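Local coordinates for hypothetical protein (Aeropyrum pernix, PDB 2P6H) that is of unknown function, belongs to the YjbQ (UPF0047) family and assembles from three copies of one chain, at residues A[1-10]-A[124-132]; A[42-50]-A[86-97]. One frame throughout, in Å; residues are numbered along the deposited sequence.

Contact 1: A[1-10]-A[124-132]. With SO4 (sulfate ion), chain E; SO4 (sulfate ion), chain C.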
loop_
_atom_site.group_PDB
_atom_site.type_symbol
_atom_site.label_atom_id
_atom_site.label_comp_id
_atom_site.label_asym_id
_atom_site.label_seq_id
_atom_site.Cartn_x
_atom_site.Cartn_y
_atom_site.Cartn_z
ATOM N N MET A 1 2.851 16.787 16.738
ATOM C CA MET A 1 2.560 16.603 15.289
ATOM C C MET A 1 1.658 17.704 14.757
ATOM O O MET A 1 0.927 18.353 15.509
ATOM C CB MET A 1 1.896 15.245 15.056
ATOM C CG MET A 1 0.616 15.053 15.839
ATOM S SD MET A 1 -0.068 13.399 15.676
ATOM C CE MET A 1 -1.815 13.792 15.461
ATOM N N GLU A 2 1.714 17.908 13.448
ATOM C CA GLU A 2 0.905 18.898 12.789
ATOM C C GLU A 2 -0.080 18.218 11.882
ATOM O O GLU A 2 0.100 17.109 11.410
ATOM C CB GLU A 2 1.762 19.800 11.909
ATOM C CG GLU A 2 2.916 20.475 12.646
ATOM C CD GLU A 2 2.372 21.456 13.662
ATOM O OE1 GLU A 2 1.273 21.955 13.479
ATOM O OE2 GLU A 2 3.073 21.737 14.612
ATOM N N THR A 3 -1.132 18.961 11.616
ATOM C CA THR A 3 -2.218 18.331 10.934
ATOM C C THR A 3 -2.976 19.339 10.041
ATOM O O THR A 3 -3.060 20.519 10.356
ATOM C CB THR A 3 -3.109 17.768 12.054
ATOM O OG1 THR A 3 -3.157 16.327 11.969
ATOM C CG2 THR A 3 -4.496 18.394 12.044
ATOM N N GLY A 4 -3.345 18.845 8.862
ATOM C CA GLY A 4 -3.912 19.697 7.836
ATOM C C GLY A 4 -4.659 18.943 6.752
ATOM O O GLY A 4 -4.735 17.715 6.765
ATOM N N SER A 5 -5.213 19.689 5.806
ATOM C CA SER A 5 -5.959 19.084 4.709
ATOM C C SER A 5 -6.224 20.102 3.620
ATOM O O SER A 5 -6.115 21.308 3.839
ATOM C CB SER A 5 -7.302 18.560 5.209
ATOM O OG SER A 5 -8.186 19.643 5.452
ATOM N N PHE A 6 -6.571 19.604 2.440
ATOM C CA PHE A 6 -6.912 20.455 1.320
ATOM C C PHE A 6 -7.880 19.713 0.428
ATOM O O PHE A 6 -7.957 18.496 0.430
ATOM C CB PHE A 6 -5.635 20.894 0.548
ATOM C CG PHE A 6 -4.875 19.740 -0.094
ATOM C CD1 PHE A 6 -5.305 19.210 -1.307
ATOM C CD2 PHE A 6 -3.702 19.282 0.489
ATOM C CE1 PHE A 6 -4.556 18.207 -1.928
ATOM C CE2 PHE A 6 -2.959 18.276 -0.142
ATOM C CZ PHE A 6 -3.381 17.737 -1.351
ATOM N N THR A 7 -8.697 20.489 -0.316
ATOM C CA THR A 7 -9.665 19.836 -1.198
ATOM C C THR A 7 -9.142 19.695 -2.591
ATOM O O THR A 7 -8.264 20.427 -3.029
ATOM C CB THR A 7 -10.862 20.718 -1.349
ATOM O OG1 THR A 7 -10.451 21.978 -1.882
ATOM C CG2 THR A 7 -11.518 20.948 0.016
ATOM N N VAL A 8 -9.715 18.686 -3.261
ATOM C CA VAL A 8 -9.354 18.375 -4.632
ATOM C C VAL A 8 -10.650 18.166 -5.386
ATOM O O VAL A 8 -11.402 17.226 -5.131
ATOM C CB VAL A 8 -8.515 17.078 -4.671
ATOM C CG1 VAL A 8 -8.245 16.692 -6.133
ATOM C CG2 VAL A 8 -7.191 17.261 -3.953
ATOM N N LYS A 9 -10.909 19.081 -6.306
ATOM C CA LYS A 9 -12.100 19.039 -7.121
ATOM C C LYS A 9 -11.828 18.214 -8.363
ATOM O O LYS A 9 -11.027 18.574 -9.215
ATOM C CB LYS A 9 -12.464 20.472 -7.517
ATOM C CG LYS A 9 -13.891 20.582 -8.060
ATOM C CD LYS A 9 -13.926 21.060 -9.514
ATOM C CE LYS A 9 -15.232 21.777 -9.871
ATOM N NZ LYS A 9 -15.963 21.002 -10.872
ATOM N N THR A 10 -12.477 17.058 -8.476
ATOM C CA THR A 10 -12.258 16.233 -9.644
ATOM C C THR A 10 -13.332 16.541 -10.691
ATOM O O THR A 10 -14.428 16.988 -10.380
ATOM C CB THR A 10 -12.272 14.745 -9.211
ATOM O OG1 THR A 10 -13.609 14.369 -8.879
ATOM C CG2 THR A 10 -11.383 14.548 -7.980
ATOM N N GLU A 124 -16.021 16.800 -5.018
ATOM C CA GLU A 124 -15.128 17.657 -4.310
ATOM C C GLU A 124 -14.530 16.778 -3.230
ATOM O O GLU A 124 -15.171 16.439 -2.244
ATOM C CB GLU A 124 -15.913 18.896 -3.754
ATOM C CG GLU A 124 -15.301 19.445 -2.465
ATOM C CD GLU A 124 -14.853 20.866 -2.706
ATOM O OE1 GLU A 124 -14.259 21.115 -3.753
ATOM O OE2 GLU A 124 -15.121 21.721 -1.870
ATOM N N ARG A 125 -13.293 16.377 -3.486
ATOM C CA ARG A 125 -12.595 15.453 -2.604
ATOM C C ARG A 125 -11.670 16.104 -1.579
ATOM O O ARG A 125 -11.392 17.293 -1.652
ATOM C CB ARG A 125 -11.812 14.471 -3.454
ATOM C CG ARG A 125 -12.651 13.678 -4.427
ATOM C CD ARG A 125 -13.697 12.799 -3.732
ATOM N NE ARG A 125 -13.982 11.633 -4.563
ATOM C CZ ARG A 125 -14.560 10.522 -4.118
ATOM N NH1 ARG A 125 -14.937 10.432 -2.841
ATOM N NH2 ARG A 125 -14.701 9.468 -4.926
ATOM N N THR A 126 -11.212 15.312 -0.615
ATOM C CA THR A 126 -10.332 15.786 0.462
ATOM C C THR A 126 -9.063 14.954 0.581
ATOM O O THR A 126 -9.058 13.746 0.378
ATOM C CB THR A 126 -11.078 15.707 1.786
ATOM O OG1 THR A 126 -12.221 16.563 1.729
ATOM C CG2 THR A 126 -10.166 16.173 2.926
ATOM N N VAL A 127 -7.951 15.658 0.865
ATOM C CA VAL A 127 -6.702 14.982 1.184
ATOM C C VAL A 127 -6.271 15.452 2.540
ATOM O O VAL A 127 -6.195 16.652 2.797
ATOM C CB VAL A 127 -5.622 15.406 0.184
ATOM C CG1 VAL A 127 -4.265 14.826 0.617
ATOM C CG2 VAL A 127 -5.948 14.915 -1.205
ATOM N N ASN A 128 -6.069 14.484 3.433
ATOM C CA ASN A 128 -5.670 14.840 4.769
ATOM C C ASN A 128 -4.154 14.667 4.911
ATOM O O ASN A 128 -3.544 13.845 4.241
ATOM C CB ASN A 128 -6.401 13.894 5.751
ATOM C CG ASN A 128 -7.879 14.232 5.825
ATOM O OD1 ASN A 128 -8.727 13.383 6.076
ATOM N ND2 ASN A 128 -8.188 15.531 5.627
ATOM N N LEU A 129 -3.556 15.473 5.782
ATOM C CA LEU A 129 -2.107 15.457 5.946
ATOM C C LEU A 129 -1.730 15.458 7.418
ATOM O O LEU A 129 -2.373 16.108 8.242
ATOM C CB LEU A 129 -1.477 16.691 5.276
ATOM C CG LEU A 129 -1.871 16.967 3.817
ATOM C CD1 LEU A 129 -1.471 18.366 3.398
ATOM C CD2 LEU A 129 -1.227 15.926 2.914
ATOM N N LEU A 130 -0.682 14.712 7.739
ATOM C CA LEU A 130 -0.189 14.603 9.112
ATOM C C LEU A 130 1.325 14.643 9.104
ATOM O O LEU A 130 1.987 13.908 8.382
ATOM C CB LEU A 130 -0.678 13.280 9.743
ATOM C CG LEU A 130 -0.194 13.056 11.201
ATOM C CD1 LEU A 130 -1.113 12.121 11.986
ATOM C CD2 LEU A 130 1.204 12.442 11.271
ATOM N N TYR A 131 1.902 15.510 9.925
ATOM C CA TYR A 131 3.351 15.587 10.017
ATOM C C TYR A 131 3.763 15.241 11.430
ATOM O O TYR A 131 3.299 15.853 12.397
ATOM C CB TYR A 131 3.880 16.977 9.679
ATOM C CG TYR A 131 5.383 17.031 9.822
ATOM C CD1 TYR A 131 6.208 16.360 8.919
ATOM C CD2 TYR A 131 5.981 17.671 10.910
ATOM C CE1 TYR A 131 7.594 16.318 9.097
ATOM C CE2 TYR A 131 7.370 17.631 11.095
ATOM C CZ TYR A 131 8.164 16.951 10.189
ATOM O OH TYR A 131 9.525 16.874 10.382
ATOM N N LEU A 132 4.642 14.258 11.542
ATOM C CA LEU A 132 5.105 13.773 12.830
ATOM C C LEU A 132 6.615 13.872 12.857
ATOM O O LEU A 132 7.324 13.152 12.167
ATOM C CB LEU A 132 4.663 12.307 13.012
ATOM C CG LEU A 132 4.962 11.723 14.413
ATOM C CD1 LEU A 132 3.937 12.166 15.461
ATOM C CD2 LEU A 132 4.959 10.194 14.434
HETATM S S SO4 E . -8.844 22.607 -7.116
HETATM O O1 SO4 E . -7.742 23.416 -6.712
HETATM O O2 SO4 E . -9.320 22.693 -8.451
HETATM O O3 SO4 E . -10.043 22.927 -6.183
HETATM O O4 SO4 E . -8.590 21.200 -6.872
HETATM S S SO4 C . -16.470 7.849 -0.269
HETATM O O1 SO4 C . -17.714 7.315 -0.996
HETATM O O2 SO4 C . -16.690 9.142 0.380
HETATM O O3 SO4 C . -15.366 8.048 -1.204
HETATM O O4 SO4 C . -16.036 6.906 0.754
HETATM O O HOH W 1 -5.014 15.054 9.475
#
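Glu-2, Gly-4, Phe-6 and Val-8 pair in antiparallel fashion with Tyr-131, Leu-129, Val-127 and Arg-125, each pair closed by two backbone hydrogen bonds, and the strand axes run at 148° to each other. Between them Thr-3, Ser-5 and Thr-7 form non-hydrogen-bonded pairs with Leu-130, Asn-128 and Thr-126. The central side-chain contact is Phe-6 against Val-127. Phe-6 CG sits between its own backbone N and carbonyl carbon (chi1 64°), which swings the ring across to the partner strand. There Val-127 CB lies over one face, 3.8 Å from the Phe-6 ring centroid, in a CH-pi contact displaced toward the rim. Leu-129 CD1 meets the edge instead, 3.8 Å from Phe-6 CD2, while Val-8 CG2 reaches Val-127 CG2 at 3.8 Å. With an alanine in place of Phe-6, Val-127 would probably lose the ring that lies against its CB, and Leu-129 CD1 its aromatic neighbour. At the N terminus Met-1 CB rests 3.7 Å from Leu-132 CD1, and the bent thioether carries Met-1 CE to 3.9 Å from Leu-130 CD1. At the far end Arg-125 turns away from the pairing: its NH1 donates to O3 of one sulfate at 2.9 Å, with the ion at the guanidinium edge, and its NE makes a salt bridge with Glu-118. A second sulfate accepts from Lys-9 N through O4 at 3.2 Å. Strand 2-9 is the outermost strand of its sheet within this chain; strand 124-133 pairs on its other side with strand 35-40. Trp-26 of helix 20-28 packs on Glu-2, Leu-129 and Tyr-131, and Phe-116 of strand 113-118 touches Val-127 and Arg-125.

Contact 2: A[42-50]-A[86-97]. With SO4 (sulfate ion), chain C.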
loop_
_atom_site.group_PDB
_atom_site.type_symbol
_atom_site.label_atom_id
_atom_site.label_comp_id
_atom_site.label_asym_id
_atom_site.label_seq_id
_atom_site.Cartn_x
_atom_site.Cartn_y
_atom_site.Cartn_z
ATOM N N PRO A 42 -9.761 10.127 3.070
ATOM C CA PRO A 42 -10.818 9.477 3.826
ATOM C C PRO A 42 -11.896 8.854 2.911
ATOM O O PRO A 42 -12.966 8.468 3.361
ATOM C CB PRO A 42 -11.439 10.591 4.641
ATOM C CG PRO A 42 -11.443 11.762 3.673
ATOM C CD PRO A 42 -9.999 11.571 3.038
ATOM N N HIS A 43 -11.587 8.744 1.623
ATOM C CA HIS A 43 -12.560 8.208 0.664
ATOM C C HIS A 43 -12.354 6.728 0.345
ATOM O O HIS A 43 -11.218 6.273 0.242
ATOM C CB HIS A 43 -12.502 9.015 -0.640
ATOM C CG HIS A 43 -12.624 10.497 -0.444
ATOM N ND1 HIS A 43 -13.738 11.087 0.113
ATOM C CD2 HIS A 43 -11.766 11.507 -0.729
ATOM C CE1 HIS A 43 -13.562 12.396 0.166
ATOM N NE2 HIS A 43 -12.372 12.676 -0.337
ATOM N N THR A 44 -13.456 5.994 0.195
ATOM C CA THR A 44 -13.405 4.576 -0.149
ATOM C C THR A 44 -13.513 4.392 -1.673
ATOM O O THR A 44 -13.377 3.279 -2.169
ATOM C CB THR A 44 -14.570 3.774 0.488
ATOM O OG1 THR A 44 -15.818 4.245 -0.041
ATOM C CG2 THR A 44 -14.571 3.915 2.006
ATOM N N THR A 45 -13.775 5.477 -2.405
ATOM C CA THR A 45 -13.840 5.336 -3.877
ATOM C C THR A 45 -12.892 6.286 -4.586
ATOM O O THR A 45 -13.074 6.639 -5.743
ATOM C CB THR A 45 -15.249 5.633 -4.397
ATOM O OG1 THR A 45 -15.638 6.942 -3.976
ATOM C CG2 THR A 45 -16.244 4.617 -3.832
ATOM N N ALA A 46 -11.831 6.629 -3.870
ATOM C CA ALA A 46 -10.731 7.404 -4.419
ATOM C C ALA A 46 -9.500 6.867 -3.749
ATOM O O ALA A 46 -9.561 6.187 -2.733
ATOM C CB ALA A 46 -10.886 8.952 -4.169
ATOM N N ALA A 47 -8.333 7.130 -4.324
ATOM C CA ALA A 47 -7.097 6.616 -3.741
ATOM C C ALA A 47 -5.952 7.598 -3.960
ATOM O O ALA A 47 -6.120 8.650 -4.565
ATOM C CB ALA A 47 -6.756 5.266 -4.391
ATOM N N VAL A 48 -4.784 7.268 -3.387
ATOM C CA VAL A 48 -3.589 8.061 -3.647
ATOM C C VAL A 48 -2.444 7.140 -3.964
ATOM O O VAL A 48 -2.275 6.088 -3.366
ATOM C CB VAL A 48 -3.192 8.893 -2.422
ATOM C CG1 VAL A 48 -3.219 8.026 -1.167
ATOM C CG2 VAL A 48 -1.776 9.425 -2.610
ATOM N N ALA A 49 -1.681 7.560 -4.974
ATOM C CA ALA A 49 -0.546 6.790 -5.398
ATOM C C ALA A 49 0.640 7.701 -5.602
ATOM O O ALA A 49 0.517 8.918 -5.670
ATOM C CB ALA A 49 -0.915 6.159 -6.722
ATOM N N VAL A 50 1.810 7.108 -5.736
ATOM C CA VAL A 50 3.004 7.880 -6.036
ATOM C C VAL A 50 3.626 7.372 -7.294
ATOM O O VAL A 50 3.989 6.209 -7.414
ATOM C CB VAL A 50 4.032 7.678 -4.943
ATOM C CG1 VAL A 50 5.342 8.361 -5.332
ATOM C CG2 VAL A 50 3.525 8.270 -3.641
ATOM N N ALA A 86 -14.870 1.576 -8.232
ATOM C CA ALA A 86 -14.038 2.536 -7.502
ATOM C C ALA A 86 -13.548 1.949 -6.174
ATOM O O ALA A 86 -12.409 2.133 -5.766
ATOM C CB ALA A 86 -14.840 3.829 -7.253
ATOM N N HIS A 87 -14.424 1.234 -5.473
ATOM C CA HIS A 87 -14.051 0.610 -4.210
ATOM C C HIS A 87 -12.935 -0.399 -4.490
ATOM O O HIS A 87 -11.945 -0.462 -3.765
ATOM C CB HIS A 87 -15.260 -0.111 -3.597
ATOM C CG HIS A 87 -16.367 0.806 -3.159
ATOM N ND1 HIS A 87 -16.388 1.412 -1.921
ATOM C CD2 HIS A 87 -17.511 1.181 -3.782
ATOM C CE1 HIS A 87 -17.505 2.115 -1.796
ATOM N NE2 HIS A 87 -18.201 1.991 -2.909
ATOM N N LEU A 88 -13.101 -1.175 -5.558
ATOM C CA LEU A 88 -12.122 -2.183 -5.938
ATOM C C LEU A 88 -10.769 -1.534 -6.268
ATOM O O LEU A 88 -9.719 -2.020 -5.841
ATOM C CB LEU A 88 -12.643 -2.988 -7.135
ATOM C CG LEU A 88 -13.976 -3.722 -6.916
ATOM C CD1 LEU A 88 -14.346 -4.466 -8.182
ATOM C CD2 LEU A 88 -13.875 -4.694 -5.733
ATOM N N GLY A 89 -10.792 -0.433 -7.013
ATOM C CA GLY A 89 -9.545 0.242 -7.343
ATOM C C GLY A 89 -8.849 0.731 -6.082
ATOM O O GLY A 89 -7.626 0.594 -5.916
ATOM N N ASN A 90 -9.636 1.313 -5.182
ATOM C CA ASN A 90 -9.105 1.803 -3.916
ATOM C C ASN A 90 -8.411 0.700 -3.135
ATOM O O ASN A 90 -7.382 0.905 -2.532
ATOM C CB ASN A 90 -10.239 2.412 -3.074
ATOM C CG ASN A 90 -9.800 2.705 -1.647
ATOM O OD1 ASN A 90 -9.627 3.846 -1.244
ATOM N ND2 ASN A 90 -9.643 1.632 -0.852
ATOM N N THR A 91 -9.011 -0.529 -3.125
ATOM C CA THR A 91 -8.362 -1.588 -2.339
ATOM C C THR A 91 -6.972 -1.992 -2.852
ATOM O O THR A 91 -6.130 -2.432 -2.092
ATOM C CB THR A 91 -9.247 -2.852 -2.208
ATOM O OG1 THR A 91 -9.162 -3.640 -3.400
ATOM C CG2 THR A 91 -10.705 -2.521 -1.908
ATOM N N ILE A 92 -6.717 -1.939 -4.181
ATOM C CA ILE A 92 -5.336 -2.394 -4.529
ATOM C C ILE A 92 -4.427 -1.232 -4.873
ATOM O O ILE A 92 -3.282 -1.414 -5.263
ATOM C CB ILE A 92 -5.359 -3.247 -5.773
ATOM C CG1 ILE A 92 -6.146 -2.497 -6.865
ATOM C CG2 ILE A 92 -6.062 -4.586 -5.467
ATOM C CD1 ILE A 92 -6.098 -3.079 -8.280
ATOM N N ILE A 93 -4.938 0.021 -4.759
ATOM C CA ILE A 93 -4.025 1.146 -4.914
ATOM C C ILE A 93 -3.652 1.684 -3.546
ATOM O O ILE A 93 -2.503 1.994 -3.263
ATOM C CB ILE A 93 -4.698 2.260 -5.744
ATOM C CG1 ILE A 93 -4.825 1.843 -7.212
ATOM C CG2 ILE A 93 -3.857 3.546 -5.692
ATOM C CD1 ILE A 93 -5.738 2.786 -8.003
ATOM N N GLY A 94 -4.619 1.763 -2.636
ATOM C CA GLY A 94 -4.320 2.237 -1.293
ATOM C C GLY A 94 -4.805 3.658 -1.041
ATOM O O GLY A 94 -4.904 4.461 -1.965
ATOM N N ASP A 95 -5.097 3.979 0.214
ATOM C CA ASP A 95 -5.603 5.303 0.555
ATOM C C ASP A 95 -4.663 6.148 1.405
ATOM O O ASP A 95 -5.047 7.220 1.874
ATOM C CB ASP A 95 -6.952 5.176 1.266
ATOM C CG ASP A 95 -6.959 4.062 2.275
ATOM O OD1 ASP A 95 -5.879 3.753 2.818
ATOM O OD2 ASP A 95 -8.040 3.496 2.528
ATOM N N SER A 96 -3.446 5.668 1.628
ATOM C CA SER A 96 -2.504 6.475 2.398
ATOM C C SER A 96 -1.067 6.112 2.033
ATOM O O SER A 96 -0.757 4.986 1.663
ATOM C CB SER A 96 -2.747 6.248 3.903
ATOM O OG SER A 96 -2.008 5.104 4.334
ATOM N N ARG A 97 -0.214 7.118 2.141
ATOM C CA ARG A 97 1.204 6.968 1.806
ATOM C C ARG A 97 2.054 7.661 2.850
ATOM O O ARG A 97 1.772 8.774 3.274
ATOM C CB ARG A 97 1.448 7.599 0.424
ATOM C CG ARG A 97 2.943 7.794 0.101
ATOM C CD ARG A 97 3.735 6.471 0.068
ATOM N NE ARG A 97 4.556 6.364 -1.156
ATOM C CZ ARG A 97 5.801 6.924 -1.198
ATOM N NH1 ARG A 97 6.317 7.557 -0.147
ATOM N NH2 ARG A 97 6.494 6.854 -2.332
HETATM S S SO4 C . -16.470 7.849 -0.269
HETATM O O1 SO4 C . -17.714 7.315 -0.996
HETATM O O2 SO4 C . -16.690 9.142 0.380
HETATM O O3 SO4 C . -15.366 8.048 -1.204
HETATM O O4 SO4 C . -16.036 6.906 0.754
#
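A sulfate-binding turn at Thr-44 and Thr-45 leads into strand 46-51, and helix 84-93 packs beside both; the ion probably comes from the crystallisation liquor. Thr-44 donates to sulfate O4 from its backbone N at 2.8 Å and also from OG1, and Thr-45 donates to O3 from its backbone N and from OG1, the latter at 3.0 Å. Two hydroxyls and two backbone N-H groups thus grip O3 and O4, and Arg-125, which reaches the same ion, donates from NH2 to Thr-45 OG1. The other branch of Thr-45 faces the helix: CG2 stands opposite the carbonyl carbon, beside the backbone N, while OG1 (chi1 56°) turns to the sulfate, and this sets CG2 over the centre of the His-87 imidazole, 3.4 Å from the ring centroid, a CH-pi contact. Thr-45 CB and Ala-86 CB are only 3.4 Å apart, closer than two such carbons normally come. Farther along, Ala-47 CB packs on Ile-93 CG2 at 3.6 Å. Where the helix ends, Gly-94 has a positive phi of 105°, and its carbonyl O accepts from Val-48 N at 3.1 Å, nearly straight and in the carbonyl plane; a CB at these backbone angles would jam against the preceding carbonyl O. Val-50 CG2 lies over one face of the Arg-97 guanidinium, 3.3 Å from Arg-97 NE, the two side chains crossing at about a right angle. That NE forms a salt bridge with Asp-95 of the third subunit, while this chain's own Asp-95 pairs with Arg-97 of the second subunit, whose Asn-51 is hydrogen-bonded to His-87 ND1. Strand 46-51 is an outermost strand of its three-stranded sheet and bonds to strand 113-118, whose Val-117 touches Ile-93, as does Ile-65 of helix 55-69.

From the N terminus the chain lays down strand 2-9, and contact 1 is completed only when strand 124-133 returns beside it, closing a loop of 113 residues. Contact 2 is nested inside: the chain leaves 42-50, passes through helix 55-69 and comes back at 86-97. Contact 1 joins two strands of the five-stranded sheet; contact 2 ties the edge of the three-stranded sheet to helix 84-93 and to the start of strand 96-102 in the larger one. They meet where Arg-125 NH2 probably bonds Thr-45 OG1 and Thr-126 N probably bonds His-43 NE2, and both contribute to one sulfate site. Both also touch the second subunit.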